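Local coordinates for Plm1 (Streptomyces sp. HK803, PDB 4HXY), which probably reduces the beta-keto group of a growing polyketide chain with NADPH, as the ketoreductase of the first module of phoslactomycin biosynthesis, at residues P101-G109 against A340-E351; R350-W361 against A398-V409. All coordinates share one frame; numbering follows the deposited sequence.

Contact 1 (P101-G109 against A340-E351)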
# COMPACT_ATOMS: atom_id res chain seq x y z
N PRO A 101 2.38 16.42 -7.24
CA PRO A 101 2.02 17.00 -5.96
C PRO A 101 2.61 16.21 -4.79
O PRO A 101 3.15 15.11 -4.97
CB PRO A 101 0.50 16.89 -5.95
CG PRO A 101 0.21 15.70 -6.79
CD PRO A 101 1.23 15.74 -7.87
N ALA A 102 2.47 16.78 -3.60
CA ALA A 102 2.89 16.12 -2.37
C ALA A 102 1.96 14.93 -2.10
O ALA A 102 0.78 14.97 -2.43
CB ALA A 102 2.85 17.09 -1.21
N ALA A 103 2.50 13.88 -1.48
CA ALA A 103 1.75 12.64 -1.24
C ALA A 103 0.55 12.84 -0.31
O ALA A 103 0.65 13.57 0.71
CB ALA A 103 2.69 11.56 -0.67
N ASP A 104 -0.59 12.25 -0.69
CA ASP A 104 -1.78 12.21 0.15
C ASP A 104 -1.93 10.74 0.55
O ASP A 104 -2.21 9.89 -0.30
CB ASP A 104 -3.01 12.69 -0.64
CG ASP A 104 -4.31 12.64 0.15
OD1 ASP A 104 -4.49 11.83 1.08
OD2 ASP A 104 -5.22 13.43 -0.21
N VAL A 105 -1.69 10.45 1.83
CA VAL A 105 -1.65 9.07 2.30
C VAL A 105 -3.01 8.41 2.11
O VAL A 105 -3.11 7.29 1.62
CB VAL A 105 -1.17 9.01 3.77
CG1 VAL A 105 -1.44 7.63 4.41
CG2 VAL A 105 0.30 9.40 3.83
N ARG A 106 -4.08 9.11 2.49
CA ARG A 106 -5.41 8.50 2.41
C ARG A 106 -5.88 8.28 0.97
O ARG A 106 -6.52 7.28 0.67
CB ARG A 106 -6.40 9.31 3.24
CG ARG A 106 -6.03 9.20 4.72
CD ARG A 106 -7.08 9.77 5.62
NE ARG A 106 -6.60 9.91 7.00
CZ ARG A 106 -6.44 8.91 7.88
NH1 ARG A 106 -6.01 9.20 9.10
NH2 ARG A 106 -6.69 7.64 7.57
N ALA A 107 -5.52 9.19 0.07
CA ALA A 107 -5.88 9.04 -1.33
C ALA A 107 -5.23 7.81 -1.95
O ALA A 107 -5.82 7.15 -2.82
CB ALA A 107 -5.49 10.28 -2.13
N ALA A 108 -3.99 7.54 -1.55
CA ALA A 108 -3.28 6.34 -2.03
C ALA A 108 -4.03 5.04 -1.71
O ALA A 108 -4.00 4.09 -2.50
CB ALA A 108 -1.83 6.30 -1.45
N GLY A 109 -4.73 5.01 -0.58
CA GLY A 109 -5.54 3.86 -0.20
C GLY A 109 -6.65 3.53 -1.19
O GLY A 109 -7.03 2.38 -1.37
N ALA A 340 -0.98 0.26 0.45
CA ALA A 340 -0.79 1.38 -0.47
C ALA A 340 -0.60 2.67 0.33
O ALA A 340 0.17 3.55 -0.07
CB ALA A 340 -2.00 1.51 -1.42
N CYS A 341 -1.32 2.80 1.43
CA CYS A 341 -1.13 3.95 2.33
C CYS A 341 0.29 4.02 2.87
O CYS A 341 0.87 5.11 2.95
CB CYS A 341 -2.13 3.92 3.47
SG CYS A 341 -3.85 4.27 3.00
N LEU A 342 0.84 2.88 3.26
CA LEU A 342 2.22 2.86 3.80
C LEU A 342 3.20 3.38 2.78
O LEU A 342 4.08 4.18 3.08
CB LEU A 342 2.64 1.45 4.20
CG LEU A 342 1.98 0.83 5.42
CD1 LEU A 342 2.62 -0.55 5.68
CD2 LEU A 342 2.10 1.76 6.64
N ASP A 343 3.05 2.95 1.53
CA ASP A 343 4.00 3.36 0.50
C ASP A 343 3.93 4.87 0.34
O ASP A 343 4.95 5.52 0.18
CB ASP A 343 3.70 2.64 -0.83
CG ASP A 343 3.75 1.12 -0.71
OD1 ASP A 343 4.31 0.60 0.29
OD2 ASP A 343 3.23 0.41 -1.62
N ALA A 344 2.71 5.43 0.42
CA ALA A 344 2.55 6.88 0.28
C ALA A 344 3.12 7.63 1.46
O ALA A 344 3.70 8.69 1.28
CB ALA A 344 1.09 7.27 0.09
N LEU A 345 2.97 7.08 2.67
CA LEU A 345 3.51 7.72 3.86
C LEU A 345 5.03 7.79 3.76
O LEU A 345 5.61 8.81 4.12
CB LEU A 345 3.10 6.97 5.11
CG LEU A 345 3.68 7.50 6.41
CD1 LEU A 345 3.29 8.95 6.65
CD2 LEU A 345 3.23 6.58 7.55
N ALA A 346 5.70 6.74 3.28
CA ALA A 346 7.14 6.81 3.14
C ALA A 346 7.52 7.95 2.19
O ALA A 346 8.47 8.69 2.47
CB ALA A 346 7.75 5.49 2.69
N ARG A 347 6.81 8.08 1.07
CA ARG A 347 7.08 9.18 0.13
C ARG A 347 6.87 10.54 0.81
O ARG A 347 7.67 11.46 0.63
CB ARG A 347 6.18 9.07 -1.11
CG ARG A 347 6.53 7.92 -2.00
CD ARG A 347 5.87 7.99 -3.38
NE ARG A 347 4.43 7.70 -3.32
CZ ARG A 347 3.45 8.59 -3.44
NH1 ARG A 347 3.71 9.89 -3.67
NH2 ARG A 347 2.19 8.17 -3.36
N ARG A 348 5.80 10.64 1.57
CA ARG A 348 5.43 11.88 2.25
C ARG A 348 6.52 12.29 3.23
O ARG A 348 6.94 13.46 3.28
CB ARG A 348 4.08 11.76 2.95
CG ARG A 348 3.52 13.07 3.43
CD ARG A 348 2.24 12.88 4.20
NE ARG A 348 2.47 12.43 5.58
CZ ARG A 348 1.52 12.23 6.48
NH1 ARG A 348 0.25 12.40 6.17
NH2 ARG A 348 1.85 11.88 7.72
N ARG A 349 7.02 11.32 3.98
CA ARG A 349 8.02 11.59 5.01
C ARG A 349 9.33 12.04 4.36
O ARG A 349 9.98 12.98 4.84
CB ARG A 349 8.20 10.34 5.90
CG ARG A 349 9.16 10.51 7.04
CD ARG A 349 9.04 9.35 8.07
NE ARG A 349 10.04 9.48 9.12
CZ ARG A 349 9.84 10.00 10.32
NH1 ARG A 349 8.65 10.43 10.68
NH2 ARG A 349 10.86 10.07 11.17
N ARG A 350 9.73 11.39 3.27
CA ARG A 350 10.92 11.82 2.53
C ARG A 350 10.80 13.24 1.95
O ARG A 350 11.79 13.98 1.95
CB ARG A 350 11.29 10.83 1.44
CG ARG A 350 11.78 9.51 1.98
CD ARG A 350 12.48 8.67 0.93
NE ARG A 350 11.64 8.37 -0.23
CZ ARG A 350 10.83 7.31 -0.34
NH1 ARG A 350 10.75 6.40 0.63
NH2 ARG A 350 10.10 7.15 -1.44
N GLU A 351 9.59 13.61 1.54
CA GLU A 351 9.31 14.97 1.02
C GLU A 351 9.52 16.01 2.12
O GLU A 351 9.87 17.17 1.84
CB GLU A 351 7.88 15.06 0.46
CG GLU A 351 7.73 14.31 -0.83
CD GLU A 351 6.29 14.17 -1.35
OE1 GLU A 351 5.30 14.42 -0.62
OE2 GLU A 351 6.17 13.78 -2.53
O HOH W 1 4.46 12.78 -3.95
O HOH W 2 0.15 9.61 -2.40
O HOH W 3 -1.19 12.81 3.62

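Contact 2 (R350-W361 against A398-V409)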
# COMPACT_ATOMS: atom_id res chain seq x y z
N ARG A 350 9.73 11.39 3.27
CA ARG A 350 10.92 11.82 2.53
C ARG A 350 10.80 13.24 1.95
O ARG A 350 11.79 13.98 1.95
CB ARG A 350 11.29 10.83 1.44
CG ARG A 350 11.78 9.51 1.98
CD ARG A 350 12.48 8.67 0.93
NE ARG A 350 11.64 8.37 -0.23
CZ ARG A 350 10.83 7.31 -0.34
NH1 ARG A 350 10.75 6.40 0.63
NH2 ARG A 350 10.10 7.15 -1.44
N GLU A 351 9.59 13.61 1.54
CA GLU A 351 9.31 14.97 1.02
C GLU A 351 9.52 16.01 2.12
O GLU A 351 9.87 17.17 1.84
CB GLU A 351 7.88 15.06 0.46
CG GLU A 351 7.73 14.31 -0.83
CD GLU A 351 6.29 14.17 -1.35
OE1 GLU A 351 5.30 14.42 -0.62
OE2 GLU A 351 6.17 13.78 -2.53
N GLN A 352 9.35 15.57 3.36
CA GLN A 352 9.53 16.40 4.54
C GLN A 352 10.99 16.35 5.04
O GLN A 352 11.30 16.84 6.11
CB GLN A 352 8.53 15.97 5.63
CG GLN A 352 7.09 16.18 5.22
CD GLN A 352 6.05 15.56 6.17
OE1 GLN A 352 6.36 14.75 7.03
NE2 GLN A 352 4.78 15.94 5.97
N GLY A 353 11.87 15.73 4.27
CA GLY A 353 13.29 15.74 4.58
C GLY A 353 13.68 14.70 5.61
O GLY A 353 14.75 14.79 6.22
N LYS A 354 12.83 13.69 5.79
CA LYS A 354 13.07 12.65 6.79
C LYS A 354 13.32 11.30 6.13
O LYS A 354 12.83 11.05 5.04
CB LYS A 354 11.88 12.55 7.71
CG LYS A 354 11.59 13.81 8.54
CD LYS A 354 10.32 13.65 9.34
CE LYS A 354 9.89 14.96 10.01
NZ LYS A 354 11.00 15.61 10.78
N ARG A 355 14.09 10.44 6.78
CA ARG A 355 14.33 9.10 6.26
C ARG A 355 13.09 8.23 6.39
O ARG A 355 12.37 8.31 7.38
CB ARG A 355 15.53 8.43 6.96
CG ARG A 355 16.87 8.91 6.36
CD ARG A 355 18.06 8.29 7.02
NE ARG A 355 18.09 6.84 6.83
CZ ARG A 355 18.57 6.22 5.76
NH1 ARG A 355 18.55 4.89 5.73
NH2 ARG A 355 19.06 6.90 4.72
N ALA A 356 12.81 7.45 5.34
CA ALA A 356 11.71 6.48 5.35
C ALA A 356 11.83 5.54 4.19
O ALA A 356 12.21 5.94 3.10
CB ALA A 356 10.35 7.17 5.30
N VAL A 357 11.55 4.26 4.42
CA VAL A 357 11.39 3.30 3.35
C VAL A 357 10.20 2.39 3.63
O VAL A 357 10.01 1.96 4.77
CB VAL A 357 12.64 2.47 3.09
CG1 VAL A 357 13.07 1.64 4.35
CG2 VAL A 357 12.45 1.60 1.79
N SER A 358 9.44 2.10 2.58
CA SER A 358 8.37 1.11 2.64
C SER A 358 8.74 -0.02 1.72
O SER A 358 8.88 0.19 0.51
CB SER A 358 7.05 1.72 2.21
OG SER A 358 5.98 0.79 2.36
N VAL A 359 8.91 -1.21 2.27
CA VAL A 359 9.25 -2.36 1.42
C VAL A 359 7.97 -3.15 1.20
O VAL A 359 7.38 -3.63 2.17
CB VAL A 359 10.31 -3.29 2.05
CG1 VAL A 359 10.63 -4.46 1.15
CG2 VAL A 359 11.62 -2.52 2.34
N ALA A 360 7.58 -3.30 -0.07
CA ALA A 360 6.39 -4.07 -0.44
C ALA A 360 6.83 -5.52 -0.65
O ALA A 360 7.28 -5.91 -1.71
CB ALA A 360 5.75 -3.47 -1.67
N TRP A 361 6.73 -6.30 0.42
CA TRP A 361 7.14 -7.68 0.40
C TRP A 361 6.15 -8.64 -0.30
O TRP A 361 4.92 -8.58 -0.10
CB TRP A 361 7.26 -8.18 1.83
CG TRP A 361 8.25 -7.46 2.67
CD1 TRP A 361 7.99 -6.63 3.72
CD2 TRP A 361 9.66 -7.60 2.61
NE1 TRP A 361 9.15 -6.21 4.28
CE2 TRP A 361 10.20 -6.79 3.62
CE3 TRP A 361 10.51 -8.29 1.77
CZ2 TRP A 361 11.58 -6.67 3.82
CZ3 TRP A 361 11.87 -8.21 1.98
CH2 TRP A 361 12.39 -7.38 2.99
N ALA A 398 17.43 -2.44 1.27
CA ALA A 398 16.42 -1.41 1.10
C ALA A 398 16.67 -0.21 2.01
O ALA A 398 16.52 0.95 1.62
CB ALA A 398 15.01 -1.97 1.30
N ILE A 399 17.06 -0.51 3.25
CA ILE A 399 17.30 0.52 4.25
C ILE A 399 18.56 1.30 3.92
O ILE A 399 18.57 2.53 4.04
CB ILE A 399 17.39 -0.10 5.69
CG1 ILE A 399 16.07 -0.73 6.09
CG2 ILE A 399 17.84 0.97 6.73
CD1 ILE A 399 16.14 -1.60 7.32
N MET A 400 19.61 0.58 3.52
CA MET A 400 20.95 1.15 3.38
C MET A 400 21.20 1.72 1.98
O MET A 400 22.29 2.22 1.70
CB MET A 400 22.01 0.11 3.72
CG MET A 400 22.00 -0.32 5.22
SD MET A 400 22.28 1.05 6.34
CE MET A 400 24.03 1.39 6.12
N SER A 401 20.20 1.63 1.11
CA SER A 401 20.31 2.09 -0.28
C SER A 401 20.77 3.55 -0.37
O SER A 401 20.27 4.40 0.35
CB SER A 401 18.95 1.91 -0.96
OG SER A 401 19.00 2.32 -2.32
N ASP A 402 21.72 3.83 -1.27
CA ASP A 402 22.26 5.19 -1.42
C ASP A 402 21.24 6.15 -2.03
O ASP A 402 21.38 7.37 -1.91
CB ASP A 402 23.58 5.23 -2.23
CG ASP A 402 23.53 4.43 -3.53
OD1 ASP A 402 24.63 4.12 -4.07
OD2 ASP A 402 22.42 4.11 -4.02
N ARG A 403 20.22 5.59 -2.67
CA ARG A 403 19.14 6.37 -3.24
C ARG A 403 17.77 5.95 -2.70
O ARG A 403 17.47 4.77 -2.54
CB ARG A 403 19.16 6.28 -4.75
CG ARG A 403 20.19 7.22 -5.38
CD ARG A 403 20.31 7.00 -6.87
NE ARG A 403 20.79 5.66 -7.19
CZ ARG A 403 22.04 5.23 -6.98
NH1 ARG A 403 22.96 6.04 -6.45
NH2 ARG A 403 22.38 3.98 -7.32
N ALA A 404 16.95 6.96 -2.44
CA ALA A 404 15.60 6.78 -1.93
C ALA A 404 14.74 6.09 -2.98
O ALA A 404 14.87 6.36 -4.16
CB ALA A 404 15.00 8.14 -1.58
N GLY A 405 13.86 5.22 -2.52
CA GLY A 405 12.94 4.53 -3.39
C GLY A 405 11.94 3.78 -2.56
O GLY A 405 12.06 3.74 -1.35
N ASP A 406 10.95 3.18 -3.18
CA ASP A 406 10.14 2.25 -2.42
C ASP A 406 10.16 0.97 -3.25
O ASP A 406 9.53 0.86 -4.28
CB ASP A 406 8.74 2.74 -2.11
CG ASP A 406 8.66 3.62 -0.85
OD1 ASP A 406 9.61 3.71 -0.02
OD2 ASP A 406 7.57 4.23 -0.71
N PRO A 407 10.90 0.00 -2.77
CA PRO A 407 11.07 -1.26 -3.46
C PRO A 407 9.98 -2.28 -3.22
O PRO A 407 9.37 -2.31 -2.18
CB PRO A 407 12.39 -1.76 -2.88
CG PRO A 407 12.32 -1.29 -1.49
CD PRO A 407 11.73 0.07 -1.56
N VAL A 408 9.78 -3.11 -4.23
CA VAL A 408 8.91 -4.28 -4.16
C VAL A 408 9.88 -5.46 -4.22
O VAL A 408 10.69 -5.54 -5.15
CB VAL A 408 7.95 -4.32 -5.36
CG1 VAL A 408 6.95 -5.48 -5.22
CG2 VAL A 408 7.19 -3.01 -5.50
N VAL A 409 9.82 -6.35 -3.22
CA VAL A 409 10.78 -7.46 -3.09
C VAL A 409 10.02 -8.77 -2.95
O VAL A 409 9.32 -8.99 -1.96
CB VAL A 409 11.70 -7.25 -1.88
CG1 VAL A 409 12.66 -8.44 -1.71
CG2 VAL A 409 12.47 -5.91 -2.01
O HOH W 4 20.57 4.91 3.23

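Contact 1 (P101-G109 against A340-E351)
A roughly antiparallel helix pair docks the N-terminal half of the chain on its Rossmann-type half, consistent with the structural and catalytic subdomains of modular ketoreductases: V105, in the first turn of helix 105-120, is a knob in the hole lined by C341, A344, L345 and R348 of helix 333-351. Small residues let the short axes come within 7.6 Å at 149°: CB of A108 meets CB of A344 at 3.4 Å, tighter than usual, and CA of G109 lies 3.6 Å from SG of C341. V105 CG1 lies against CB of C341, while CG2 reaches CA of L345 at 3.6 Å. Bent at chi3 (79°), R348 lays one guanidinium face on that CG2, NH1 3.8 Å from it. NH1 also holds a water that accepts from V105 N, and NH2 salt-bridges D308. An alanine in place of R348 is likely to uncover V105 CG2 and leave D308 short of one charged mate. E351 OE1 uses its syn lone pair to accept from A103 N at 3.0 Å, nearly straight at 170°. Several backbone groups leading into helix 105-120 (A103 N, D104 O, V105 N) are thus met by E351 or by waters held on R347 and R348.

Contact 2 (R350-W361 against A398-V409)
D406 OD1 is gripped from opposite faces of its carboxylate plane, by R350 NH1 at 3.0 Å and by S358 N at 3.1 Å, the latter bond almost straight at 170°. Neither donor lies in that plane, and the guanidinium and carboxylate planes stand 85° apart, so this salt bridge has one N-H on one oxygen and not the paired, coplanar form. The R350 chain, folded at chi3, rests its CD on CB of A404. The same NH1 also donates to A356 O at 2.9 Å, in the guanidinium plane, tying the helix end to the run into strand 357-361.

Beyond D406 the chains pair as parallel strands. A360 works both ways: its N donates to P407 O at 2.9 Å, in the carbonyl plane, and its O accepts from V409 N at 3.0 Å. V359, with CG1 anti to the backbone N, points its two methyls to different neighbours: CG2 presses on CB of A398 in helix 388-400 at 3.6 Å, while CG1 meets V409 CG2 and sits over the centre of the W361 ring. V409 runs alongside W361, its CG1 3.8 Å from CZ3, and W361 touches the bound NADPH. At the far end R355, whose main partner is D316, spends NH1 on I399 O as well, a bond bent to 136°; a water accepting from R355 NH2 donates to both I399 O and S401 O. Strand 408-412 is thereby joined to strand 357-361 of the Rossmann-type fold by backbone bonds and, just before the strand, by the D406 carboxylate held between the R350 guanidinium and the S358 amide, with an apolar layer that continues to a cofactor-contacting tryptophan.

Overall arrangement
Helix 333-351 is the shared element: contact 1 uses its flank and C-terminal end against helix 105-120, and contact 2 takes over at R350 and E351, following the chain through the turn into strand 357-361. The contacts come in series along the sequence, with centres about 12 Å apart, and they touch directly where D343 OD1 lies 2.7 Å from S358 OG, probably a hydrogen bond. Helix 333-351 thus has the start of helix 105-120, from far earlier in the chain, on one side and the parallel strand pair 357-361 and 408-412 on the other, within one ketoreductase, the second contact reaching to its NADPH pocket.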